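Local coordinates for protein prephenate dehydratase (Arthrobacter aurescens, PDB 3MWB) that probably catalyses the conversion of prephenate to phenylpyruvate, carbon dioxide and water in L-phenylalanine biosynthesis, and binds L-phenylalanine in its ACT domain, at residues G191-R196 / L277-R282; L23-G28 / A86-T91; T38-A43 / L71-T76; G112-Q117 / A153-P158. All coordinates share one frame; numbering follows the deposited sequence. Where two conformers were deposited one is given.

Interaction 1 (G191-R196 / L277-R282); sequences GALPER and LGSYAR
The flat peptide carbonyl group of Ser279 is met by the puckered pyrrolidine ring of Pro194 along its CG-CD bond, and neither face of the ring rests on the strand. The oxygen is straddled almost evenly: CG stands 3.3 Å from Ser279 O, and CD of the proline lies just as near to that oxygen. CG also comes within 4.5 Å of Tyr280 CA. The phenol of Tyr280 leaves the far side of the strand, its CB pointing away from the loop, and sends its hydroxyl to Thr203. Pro194 has no N-H to give to the Ser279 oxygen; it offers ring methylenes instead, a plain van der Waals approach, and no hydrogen bond crosses between the two segments.

Beside the ring, Leu193 adds an apolar touch. Its first torsion of -84° sets CG opposite the carbonyl carbon, and the CD2 branch then reaches inward to stop 4.1 Å from Ser279 CB. The hydroxyl of Ser279 turns elsewhere, being bonded to Thr202 and to the backbone N of Ala255, so the polar end of this buried serine is satisfied while its CB serves the leucine.

Strand 275-281 is an outermost strand, within this chain, of the four-stranded antiparallel ACT sheet, paired with strand 200-207 on one flank. The linker 191-196 joins strand 181-188 to that domain, and Leu193 fills in against His254 and Ala255 as well as Ile309 of a second subunit. Elsewhere along strand 275-281, Leu277 bonds through its backbone to Ile82 of strand 81-89.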
loop_
_atom_site.group_PDB
_atom_site.type_symbol
_atom_site.label_atom_id
_atom_site.label_comp_id
_atom_site.label_asym_id
_atom_site.label_seq_id
_atom_site.Cartn_x
_atom_site.Cartn_y
_atom_site.Cartn_z
ATOM N N GLY A 191 1.739 25.065 24.499
ATOM C CA GLY A 191 1.006 25.140 25.768
ATOM C C GLY A 191 -0.096 24.103 25.667
ATOM O O GLY A 191 0.135 23.014 25.145
ATOM N N ALA A 192 -1.304 24.440 26.100
ATOM C CA ALA A 192 -2.412 23.491 25.984
ATOM C C ALA A 192 -2.914 23.396 24.556
ATOM O O ALA A 192 -2.879 24.377 23.823
ATOM C CB ALA A 192 -3.562 23.910 26.922
ATOM N N LEU A 193 -3.411 22.224 24.170
ATOM C CA LEU A 193 -4.219 22.087 22.951
ATOM C C LEU A 193 -5.504 22.889 23.086
ATOM O O LEU A 193 -6.164 22.828 24.112
ATOM C CB LEU A 193 -4.619 20.627 22.700
ATOM C CG LEU A 193 -3.679 19.662 21.985
ATOM C CD1 LEU A 193 -4.377 18.310 21.849
ATOM C CD2 LEU A 193 -3.256 20.185 20.625
ATOM N N PRO A 194 -5.892 23.622 22.041
ATOM C CA PRO A 194 -7.182 24.274 22.203
ATOM C C PRO A 194 -8.299 23.223 22.112
ATOM O O PRO A 194 -8.053 22.105 21.634
ATOM C CB PRO A 194 -7.236 25.209 21.007
ATOM C CG PRO A 194 -6.509 24.502 19.965
ATOM C CD PRO A 194 -5.360 23.779 20.674
ATOM N N GLU A 195 -9.494 23.581 22.554
ATOM C CA GLU A 195 -10.628 22.675 22.517
ATOM C C GLU A 195 -10.959 22.278 21.077
ATOM O O GLU A 195 -10.956 23.121 20.185
ATOM C CB GLU A 195 -11.826 23.298 23.227
ATOM C CG GLU A 195 -13.117 22.509 23.089
ATOM C CD GLU A 195 -14.097 22.820 24.193
ATOM O OE1 GLU A 195 -15.109 23.513 23.924
ATOM O OE2 GLU A 195 -13.842 22.377 25.337
ATOM N N ARG A 196 -11.197 20.988 20.842
ATOM C CA ARG A 196 -11.582 20.532 19.490
ATOM C C ARG A 196 -12.967 21.062 19.115
ATOM O O ARG A 196 -13.755 21.378 19.995
ATOM C CB ARG A 196 -11.542 19.006 19.377
ATOM C CG ARG A 196 -12.656 18.274 20.106
ATOM C CD ARG A 196 -12.226 16.842 20.327
ATOM N NE ARG A 196 -13.234 16.031 21.006
ATOM C CZ ARG A 196 -13.052 14.760 21.347
ATOM N NH1 ARG A 196 -11.893 14.150 21.083
ATOM N NH2 ARG A 196 -14.024 14.095 21.953
ATOM N N LEU A 277 2.970 20.366 15.229
ATOM C CA LEU A 277 2.756 21.818 14.999
ATOM C C LEU A 277 1.332 22.316 15.343
ATOM O O LEU A 277 0.905 23.398 14.941
ATOM C CB LEU A 277 3.133 22.180 13.560
ATOM C CG LEU A 277 4.587 22.520 13.202
ATOM C CD1 LEU A 277 4.997 23.787 13.937
ATOM C CD2 LEU A 277 5.533 21.401 13.541
ATOM N N GLY A 278 0.600 21.534 16.108
ATOM C CA GLY A 278 -0.650 22.026 16.652
ATOM C C GLY A 278 -1.875 21.515 15.941
ATOM O O GLY A 278 -1.826 21.071 14.768
ATOM N N SER A 279 -2.970 21.542 16.691
ATOM C CA SER A 279 -4.318 21.338 16.170
ATOM C C SER A 279 -5.003 22.664 16.409
ATOM O O SER A 279 -4.752 23.323 17.428
ATOM C CB SER A 279 -5.049 20.213 16.921
ATOM O OG SER A 279 -4.430 18.961 16.680
ATOM N N TYR A 280 -5.837 23.070 15.464
ATOM C CA TYR A 280 -6.429 24.406 15.496
ATOM C C TYR A 280 -7.627 24.441 14.557
ATOM O O TYR A 280 -7.708 23.635 13.603
ATOM C CB TYR A 280 -5.389 25.502 15.111
ATOM C CG TYR A 280 -4.689 25.203 13.820
ATOM C CD1 TYR A 280 -3.559 24.367 13.800
ATOM C CD2 TYR A 280 -5.171 25.687 12.601
ATOM C CE1 TYR A 280 -2.934 24.024 12.612
ATOM C CE2 TYR A 280 -4.512 25.335 11.370
ATOM C CZ TYR A 280 -3.397 24.511 11.410
ATOM O OH TYR A 280 -2.703 24.158 10.264
ATOM N N ALA A 281 -8.540 25.370 14.820
ATOM C CA ALA A 281 -9.769 25.511 14.041
ATOM C C ALA A 281 -9.461 25.871 12.594
ATOM O O ALA A 281 -8.586 26.704 12.330
ATOM C CB ALA A 281 -10.685 26.583 14.677
ATOM N N ARG A 282 -10.172 25.231 11.663
ATOM C CA ARG A 282 -10.136 25.611 10.243
ATOM C C ARG A 282 -10.774 26.981 10.054
ATOM O O ARG A 282 -11.883 27.225 10.552
ATOM C CB ARG A 282 -10.863 24.587 9.349
ATOM C CG ARG A 282 -10.253 23.155 9.388
ATOM C CD ARG A 282 -10.913 22.159 8.399
ATOM N NE ARG A 282 -11.221 22.723 7.085
ATOM C CZ ARG A 282 -10.654 22.367 5.927
ATOM N NH1 ARG A 282 -9.724 21.421 5.874
ATOM N NH2 ARG A 282 -11.030 22.973 4.801
#

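Interaction 2 (L23-G28 / A86-T91); sequences LMQVPG and ALVPIT
The carboxamide of Gln25 lays its two ends against two methyl groups of the neighbouring strand. OE1 lies 3.4 Å from Val88 CG2, and NE2 sits 3.7 Å from Ala86 CB, with both contacts van der Waals in kind. Gln25 was modelled in two conformers, so this arrangement belongs to one of them. In it the chain beyond CG is extended, running past Val88 in the opposite direction.

A water supplies the polar link. It accepts from Gln25 NE2 at 3.2 Å and from Leu87 N at 2.7 Å, bridging amide and strand where no direct hydrogen bond exists.

Strand 81-89 lies at one end, within this chain, of the first mixed sheet in the prephenate dehydratase region, whose two sheets recall the lobes of periplasmic binding proteins, and from here the chain runs on toward strand 93-96 of the other sheet. Ala86 and Val88 direct their CB atoms at the glutamine; Leu87 between them faces away, onto Val181, Arg183 and Ala283. Gln25 lies in a type I turn from Leu23 to Val26, in which Val26 N bonds to Leu23 O at 3.0 Å. Leu23 and Val26 both pack on Met56 of strand 54-60.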
loop_
_atom_site.group_PDB
_atom_site.type_symbol
_atom_site.label_atom_id
_atom_site.label_comp_id
_atom_site.label_asym_id
_atom_site.label_seq_id
_atom_site.Cartn_x
_atom_site.Cartn_y
_atom_site.Cartn_z
ATOM N N LEU A 23 -3.167 40.135 10.543
ATOM C CA LEU A 23 -3.083 40.191 12.002
ATOM C C LEU A 23 -4.217 41.031 12.561
ATOM O O LEU A 23 -4.810 40.693 13.587
ATOM C CB LEU A 23 -1.746 40.808 12.437
ATOM C CG LEU A 23 -1.465 40.903 13.941
ATOM C CD1 LEU A 23 -1.721 39.557 14.663
ATOM C CD2 LEU A 23 -0.033 41.388 14.171
HETATM N N MSE A 24 -4.512 42.122 11.863
HETATM C CA MSE A 24 -5.530 43.092 12.286
HETATM C C MSE A 24 -6.924 42.486 12.430
HETATM O O MSE A 24 -7.780 43.039 13.133
HETATM C CB MSE A 24 -5.571 44.280 11.320
HETATM C CG MSE A 24 -4.496 45.316 11.582
HETATM SE SE MSE A 24 -4.599 45.953 13.416
HETATM C CE MSE A 24 -4.629 44.233 14.295
ATOM N N GLN A 25 -7.147 41.344 11.765
ATOM C CA GLN A 25 -8.445 40.642 11.774
ATOM C C GLN A 25 -8.606 39.679 12.959
ATOM O O GLN A 25 -9.711 39.243 13.264
ATOM C CB GLN A 25 -8.696 39.896 10.442
ATOM C CG GLN A 25 -8.265 38.414 10.417
ATOM C CD GLN A 25 -8.865 37.620 9.262
ATOM O OE1 GLN A 25 -8.991 38.114 8.146
ATOM N NE2 GLN A 25 -9.221 36.372 9.530
ATOM N N VAL A 26 -7.496 39.333 13.616
ATOM C CA VAL A 26 -7.538 38.426 14.785
ATOM C C VAL A 26 -8.161 39.143 15.978
ATOM O O VAL A 26 -7.768 40.267 16.276
ATOM C CB VAL A 26 -6.126 37.940 15.184
ATOM C CG1 VAL A 26 -6.203 36.874 16.277
ATOM C CG2 VAL A 26 -5.382 37.415 13.963
ATOM N N PRO A 27 -9.137 38.508 16.666
ATOM C CA PRO A 27 -9.832 39.195 17.786
ATOM C C PRO A 27 -8.859 39.758 18.829
ATOM O O PRO A 27 -7.892 39.089 19.179
ATOM C CB PRO A 27 -10.687 38.087 18.406
ATOM C CG PRO A 27 -10.924 37.113 17.284
ATOM C CD PRO A 27 -9.690 37.160 16.412
ATOM N N GLY A 28 -9.106 40.986 19.290
ATOM C CA GLY A 28 -8.248 41.654 20.272
ATOM C C GLY A 28 -6.964 42.285 19.736
ATOM O O GLY A 28 -6.292 43.029 20.458
ATOM N N ALA A 86 -5.649 31.949 9.260
ATOM C CA ALA A 86 -6.505 32.950 8.618
ATOM C C ALA A 86 -6.431 32.852 7.098
ATOM O O ALA A 86 -5.357 32.628 6.517
ATOM C CB ALA A 86 -6.114 34.329 9.063
ATOM N N LEU A 87 -7.579 33.024 6.457
ATOM C CA LEU A 87 -7.639 33.059 5.011
ATOM C C LEU A 87 -8.166 34.434 4.642
ATOM O O LEU A 87 -9.372 34.693 4.796
ATOM C CB LEU A 87 -8.567 31.971 4.477
ATOM C CG LEU A 87 -7.961 30.590 4.278
ATOM C CD1 LEU A 87 -9.077 29.544 4.090
ATOM C CD2 LEU A 87 -6.994 30.581 3.100
ATOM N N VAL A 88 -7.262 35.309 4.192
ATOM C CA VAL A 88 -7.577 36.718 3.955
ATOM C C VAL A 88 -7.667 37.052 2.466
ATOM O O VAL A 88 -6.658 36.985 1.776
ATOM C CB VAL A 88 -6.528 37.653 4.622
ATOM C CG1 VAL A 88 -6.894 39.131 4.404
ATOM C CG2 VAL A 88 -6.387 37.334 6.128
ATOM N N PRO A 89 -8.876 37.427 1.980
ATOM C CA PRO A 89 -9.101 37.892 0.594
ATOM C C PRO A 89 -8.154 39.038 0.201
ATOM O O PRO A 89 -7.937 39.970 0.988
ATOM C CB PRO A 89 -10.569 38.368 0.605
ATOM C CG PRO A 89 -11.213 37.525 1.678
ATOM C CD PRO A 89 -10.140 37.352 2.744
ATOM N N ILE A 90 -7.573 38.931 -0.992
ATOM C CA ILE A 90 -6.593 39.893 -1.463
ATOM C C ILE A 90 -7.308 40.905 -2.359
ATOM O O ILE A 90 -7.980 40.525 -3.317
ATOM C CB ILE A 90 -5.450 39.203 -2.253
ATOM C CG1 ILE A 90 -4.687 38.205 -1.363
ATOM C CG2 ILE A 90 -4.487 40.244 -2.839
ATOM C CD1 ILE A 90 -3.858 37.174 -2.144
ATOM N N THR A 91 -7.156 42.185 -2.025
ATOM C CA THR A 91 -7.694 43.282 -2.802
ATOM C C THR A 91 -6.546 44.255 -3.075
ATOM O O THR A 91 -5.833 44.642 -2.149
ATOM C CB THR A 91 -8.813 43.982 -2.002
ATOM O OG1 THR A 91 -9.885 43.053 -1.803
ATOM C CG2 THR A 91 -9.351 45.201 -2.739
HETATM O O HOH W 1 -9.757 33.621 8.015
#

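Interaction 3 (T38-A43 / L71-T76); sequences TNVNTA and LDAIAT
Val40 lays its CG1 methyl against the CB of Ala73, 4.2 Å away, in the apolar touch that joins the two helices. A first torsion of 159° carries CG1 to the side opposite the backbone N, where it can meet the alanine. One residue on, the amide of Asn41 bends round from the flank until OD1 lies 4.3 Å from Ala73 CB. The small alanine thus receives a branched methyl and a polar end, and the backbones come to 6.2 Å between Asn41 CA and Ala73 CA, consistent with the small side chain there.

The helix that carries Val40 and Asn41 has a capped start, which probably helps to fix its first turn. Asn39 occupies the N-cap, and its OD1 is gripped by two donors. Thr42 N binds it at 2.8 Å, almost head-on to the C=O bond, while Thr42 OG1 donates at 2.9 Å to Asn39 OD1 from above the carbonyl plane. On the other partner, a type I turn runs from Ala73 to Thr76. Across the assembly, Asn39 and Asn41 pack on Ala116 and Arg119 of a third subunit.

Helices 40-48 and 67-73 both pack on strand 54-60 of the first mixed sheet, Val40 against Val57 and Pro58, Leu71 against Ile59, consistent with an alpha/beta lobe of the periplasmic-binding-protein type. Helix 67-73 also meets the ACT sheet, where Asp72 forms a salt bridge with Arg236 and touches Phe246 of strand 245-252.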
loop_
_atom_site.group_PDB
_atom_site.type_symbol
_atom_site.label_atom_id
_atom_site.label_comp_id
_atom_site.label_asym_id
_atom_site.label_seq_id
_atom_site.Cartn_x
_atom_site.Cartn_y
_atom_site.Cartn_z
ATOM N N THR A 38 11.581 42.165 10.382
ATOM C CA THR A 38 12.264 42.144 9.088
ATOM C C THR A 38 11.903 40.915 8.258
ATOM O O THR A 38 11.655 41.018 7.057
ATOM C CB THR A 38 13.803 42.122 9.289
ATOM O OG1 THR A 38 14.228 43.313 9.962
ATOM C CG2 THR A 38 14.508 42.035 7.962
ATOM N N ASN A 39 11.930 39.746 8.896
ATOM C CA ASN A 39 11.644 38.497 8.195
ATOM C C ASN A 39 10.893 37.503 9.062
ATOM O O ASN A 39 10.668 37.742 10.255
ATOM C CB ASN A 39 12.928 37.897 7.561
ATOM C CG ASN A 39 14.031 37.661 8.564
ATOM O OD1 ASN A 39 13.780 37.311 9.709
ATOM N ND2 ASN A 39 15.282 37.845 8.129
ATOM N N VAL A 40 10.463 36.403 8.447
ATOM C CA VAL A 40 9.776 35.362 9.179
ATOM C C VAL A 40 10.594 34.804 10.352
ATOM O O VAL A 40 10.032 34.607 11.438
ATOM C CB VAL A 40 9.259 34.233 8.224
ATOM C CG1 VAL A 40 9.006 32.946 8.981
ATOM C CG2 VAL A 40 7.994 34.724 7.518
ATOM N N ASN A 41 11.889 34.542 10.153
ATOM C CA ASN A 41 12.672 33.985 11.245
ATOM C C ASN A 41 12.710 34.925 12.446
ATOM O O ASN A 41 12.483 34.489 13.565
ATOM C CB ASN A 41 14.092 33.576 10.851
ATOM C CG ASN A 41 14.732 32.662 11.911
ATOM O OD1 ASN A 41 14.219 31.561 12.196
ATOM N ND2 ASN A 41 15.819 33.128 12.530
ATOM N N THR A 42 12.962 36.211 12.196
ATOM C CA THR A 42 12.979 37.228 13.250
ATOM C C THR A 42 11.646 37.290 13.983
ATOM O O THR A 42 11.622 37.423 15.217
ATOM C CB THR A 42 13.372 38.609 12.688
ATOM O OG1 THR A 42 14.714 38.534 12.190
ATOM C CG2 THR A 42 13.341 39.678 13.783
ATOM N N ALA A 43 10.541 37.178 13.239
ATOM C CA ALA A 43 9.208 37.151 13.867
ATOM C C ALA A 43 9.097 35.985 14.844
ATOM O O ALA A 43 8.631 36.147 15.991
ATOM C CB ALA A 43 8.080 37.074 12.804
ATOM N N LEU A 71 7.851 27.818 6.009
ATOM C CA LEU A 71 7.882 26.365 5.954
ATOM C C LEU A 71 9.191 25.829 6.507
ATOM O O LEU A 71 9.203 24.814 7.187
ATOM C CB LEU A 71 7.676 25.883 4.514
ATOM C CG LEU A 71 6.342 26.255 3.865
ATOM C CD1 LEU A 71 6.341 25.789 2.407
ATOM C CD2 LEU A 71 5.188 25.629 4.638
ATOM N N ASP A 72 10.291 26.527 6.246
ATOM C CA ASP A 72 11.583 26.070 6.758
ATOM C C ASP A 72 11.711 26.397 8.245
ATOM O O ASP A 72 12.214 25.578 9.032
ATOM C CB ASP A 72 12.725 26.669 5.928
ATOM C CG ASP A 72 12.822 26.039 4.543
ATOM O OD1 ASP A 72 12.169 24.992 4.322
ATOM O OD2 ASP A 72 13.562 26.571 3.684
ATOM N N ALA A 73 11.232 27.572 8.635
ATOM C CA ALA A 73 11.431 28.046 10.021
ATOM C C ALA A 73 10.719 27.172 11.067
ATOM O O ALA A 73 11.276 26.886 12.143
ATOM C CB ALA A 73 11.002 29.494 10.151
ATOM N N ILE A 74 9.503 26.729 10.738
ATOM C CA ILE A 74 8.684 25.953 11.678
ATOM C C ILE A 74 9.070 24.476 11.710
ATOM O O ILE A 74 8.513 23.702 12.489
ATOM C CB ILE A 74 7.159 26.103 11.395
ATOM C CG1 ILE A 74 6.778 25.478 10.040
ATOM C CG2 ILE A 74 6.766 27.582 11.433
ATOM C CD1 ILE A 74 5.266 25.425 9.790
ATOM N N ALA A 75 10.027 24.103 10.863
ATOM C CA ALA A 75 10.463 22.709 10.721
ATOM C C ALA A 75 11.704 22.403 11.529
ATOM O O ALA A 75 12.156 21.262 11.566
ATOM C CB ALA A 75 10.721 22.401 9.288
ATOM N N THR A 76 12.286 23.417 12.159
ATOM C CA THR A 76 13.531 23.206 12.911
ATOM C C THR A 76 13.553 24.125 14.096
ATOM O O THR A 76 12.879 25.148 14.088
ATOM C CB THR A 76 14.810 23.515 12.079
ATOM O OG1 THR A 76 14.644 24.749 11.364
ATOM C CG2 THR A 76 15.136 22.401 11.110
#

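Interaction 4 (G112-Q117 / A153-P158); sequences GHAWAQ and AAICAP
Ile155 reaches from its strand to helix 112-115 with both branches of its side chain. At CB the chain divides: the first torsion of -63° places CG2 opposite the backbone N, and that methyl comes to 4.4 Å from Ala114 CB. The longer branch runs through CG1, in an extended second torsion, to CD1 at the tip, which lies 4.1 Å from Trp115 CE3. Indole and isoleucine cross obliquely here, and the methyl is met by the six-membered part of the ring system. All three residues are buried.

This is a helix packed over a mixed sheet in the second lobe of the prephenate dehydratase region. Strand 153-156 lies between strands 107-110 and 93-96, and the chain passes from strand 107-110 directly into the helix. Ile108 and Leu94 on those flanking strands also touch Ile155.

The indole is held by further neighbours: its ring stacks with that of Tyr131, and it packs on Asn39 of a third subunit. Within residues 112-117, Gln117 NE2 folds back to His113 O at 3.2 Å, approaching from above the carbonyl plane, while His113 ND1 bonds to Ser62 O. Ala161, a magnesium-binding residue of this protein although no magnesium is bound to this chain, lies about 11 Å from Ile155, side chain to side chain.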
loop_
_atom_site.group_PDB
_atom_site.type_symbol
_atom_site.label_atom_id
_atom_site.label_comp_id
_atom_site.label_asym_id
_atom_site.label_seq_id
_atom_site.Cartn_x
_atom_site.Cartn_y
_atom_site.Cartn_z
ATOM N N GLY A 112 6.817 41.910 -6.741
ATOM C CA GLY A 112 6.585 41.080 -7.944
ATOM C C GLY A 112 5.347 40.194 -7.906
ATOM O O GLY A 112 4.705 39.956 -8.940
ATOM N N HIS A 113 5.007 39.693 -6.725
ATOM C CA HIS A 113 3.809 38.864 -6.546
ATOM C C HIS A 113 2.516 39.649 -6.785
ATOM O O HIS A 113 1.550 39.117 -7.331
ATOM C CB HIS A 113 3.804 38.253 -5.142
ATOM C CG HIS A 113 4.899 37.252 -4.917
ATOM N ND1 HIS A 113 4.920 36.403 -3.831
ATOM C CD2 HIS A 113 6.001 36.950 -5.651
ATOM C CE1 HIS A 113 5.991 35.631 -3.900
ATOM N NE2 HIS A 113 6.665 35.941 -4.994
ATOM N N ALA A 114 2.506 40.908 -6.355
ATOM C CA ALA A 114 1.379 41.801 -6.620
ATOM C C ALA A 114 1.306 42.156 -8.113
ATOM O O ALA A 114 0.242 42.051 -8.745
ATOM C CB ALA A 114 1.479 43.055 -5.769
ATOM N N TRP A 115 2.445 42.554 -8.670
ATOM C CA TRP A 115 2.521 42.916 -10.079
ATOM C C TRP A 115 1.922 41.838 -10.967
ATOM O O TRP A 115 1.055 42.129 -11.790
ATOM C CB TRP A 115 3.966 43.200 -10.508
ATOM C CG TRP A 115 4.064 43.602 -11.953
ATOM C CD1 TRP A 115 4.540 42.845 -12.984
ATOM C CD2 TRP A 115 3.632 44.842 -12.530
ATOM N NE1 TRP A 115 4.450 43.542 -14.165
ATOM C CE2 TRP A 115 3.893 44.770 -13.918
ATOM C CE3 TRP A 115 3.058 46.012 -12.010
ATOM C CZ2 TRP A 115 3.600 45.825 -14.793
ATOM C CZ3 TRP A 115 2.770 47.051 -12.871
ATOM C CH2 TRP A 115 3.050 46.956 -14.250
ATOM N N ALA A 116 2.365 40.597 -10.766
ATOM C CA ALA A 116 1.975 39.458 -11.601
ATOM C C ALA A 116 0.468 39.177 -11.580
ATOM O O ALA A 116 -0.063 38.531 -12.480
ATOM C CB ALA A 116 2.753 38.206 -11.170
ATOM N N GLN A 117 -0.209 39.655 -10.537
ATOM C CA GLN A 117 -1.650 39.447 -10.392
ATOM C C GLN A 117 -2.491 40.637 -10.815
ATOM O O GLN A 117 -3.703 40.573 -10.696
ATOM C CB GLN A 117 -2.006 39.191 -8.937
ATOM C CG GLN A 117 -1.502 37.917 -8.355
ATOM C CD GLN A 117 -2.007 37.775 -6.956
ATOM O OE1 GLN A 117 -3.213 37.643 -6.732
ATOM N NE2 GLN A 117 -1.098 37.830 -5.995
ATOM N N ALA A 153 3.465 55.684 -9.081
ATOM C CA ALA A 153 2.366 54.937 -8.470
ATOM C C ALA A 153 2.869 53.673 -7.765
ATOM O O ALA A 153 3.975 53.195 -8.042
ATOM C CB ALA A 153 1.329 54.592 -9.511
ATOM N N ALA A 154 2.058 53.157 -6.839
ATOM C CA ALA A 154 2.329 51.874 -6.181
ATOM C C ALA A 154 1.061 51.011 -6.132
ATOM O O ALA A 154 -0.054 51.522 -6.214
ATOM C CB ALA A 154 2.898 52.087 -4.783
ATOM N N ILE A 155 1.254 49.701 -6.044
ATOM C CA ILE A 155 0.165 48.765 -5.880
ATOM C C ILE A 155 0.340 48.145 -4.513
ATOM O O ILE A 155 1.389 47.570 -4.203
ATOM C CB ILE A 155 0.168 47.683 -6.976
ATOM C CG1 ILE A 155 -0.043 48.334 -8.348
ATOM C CG2 ILE A 155 -0.925 46.663 -6.706
ATOM C CD1 ILE A 155 0.155 47.381 -9.522
ATOM N N CYS A 156 -0.694 48.284 -3.691
ATOM C CA CYS A 156 -0.591 47.935 -2.292
ATOM C C CYS A 156 -1.951 47.522 -1.724
ATOM O O CYS A 156 -2.934 47.434 -2.466
ATOM C CB CYS A 156 -0.044 49.139 -1.530
ATOM S SG CYS A 156 -1.093 50.586 -1.703
ATOM N N ALA A 157 -1.983 47.294 -0.413
ATOM C CA ALA A 157 -3.205 46.964 0.332
ATOM C C ALA A 157 -4.079 48.188 0.608
ATOM O O ALA A 157 -3.574 49.314 0.698
ATOM C CB ALA A 157 -2.844 46.261 1.665
ATOM N N PRO A 158 -5.405 47.984 0.725
ATOM C CA PRO A 158 -6.253 49.077 1.195
ATOM C C PRO A 158 -5.821 49.616 2.567
ATOM O O PRO A 158 -5.975 50.809 2.820
ATOM C CB PRO A 158 -7.644 48.431 1.274
ATOM C CG PRO A 158 -7.614 47.406 0.200
ATOM C CD PRO A 158 -6.209 46.841 0.250
#

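From the N terminus, interaction 2 opens first, at residues 23-28, and closes at 86-91; interaction 3, joining 38-43 to 71-76, is nested wholly inside that loop, though the two do not touch. Interactions 4 and 1 then follow in series, closing loops from 112-117 to 153-158 and from 191-196 to 277-282, so none of the four cross. Interactions 2 and 3 serve the first sheet and its helices, interaction 4 the second, and interaction 1 the ACT sheet. Direct touches connect them: Thr91 O lies 3.3 Å from Pro158 CD between interactions 2 and 4, and Ile74 O lies 3.8 Å from Leu277 CD1 between interactions 3 and 1.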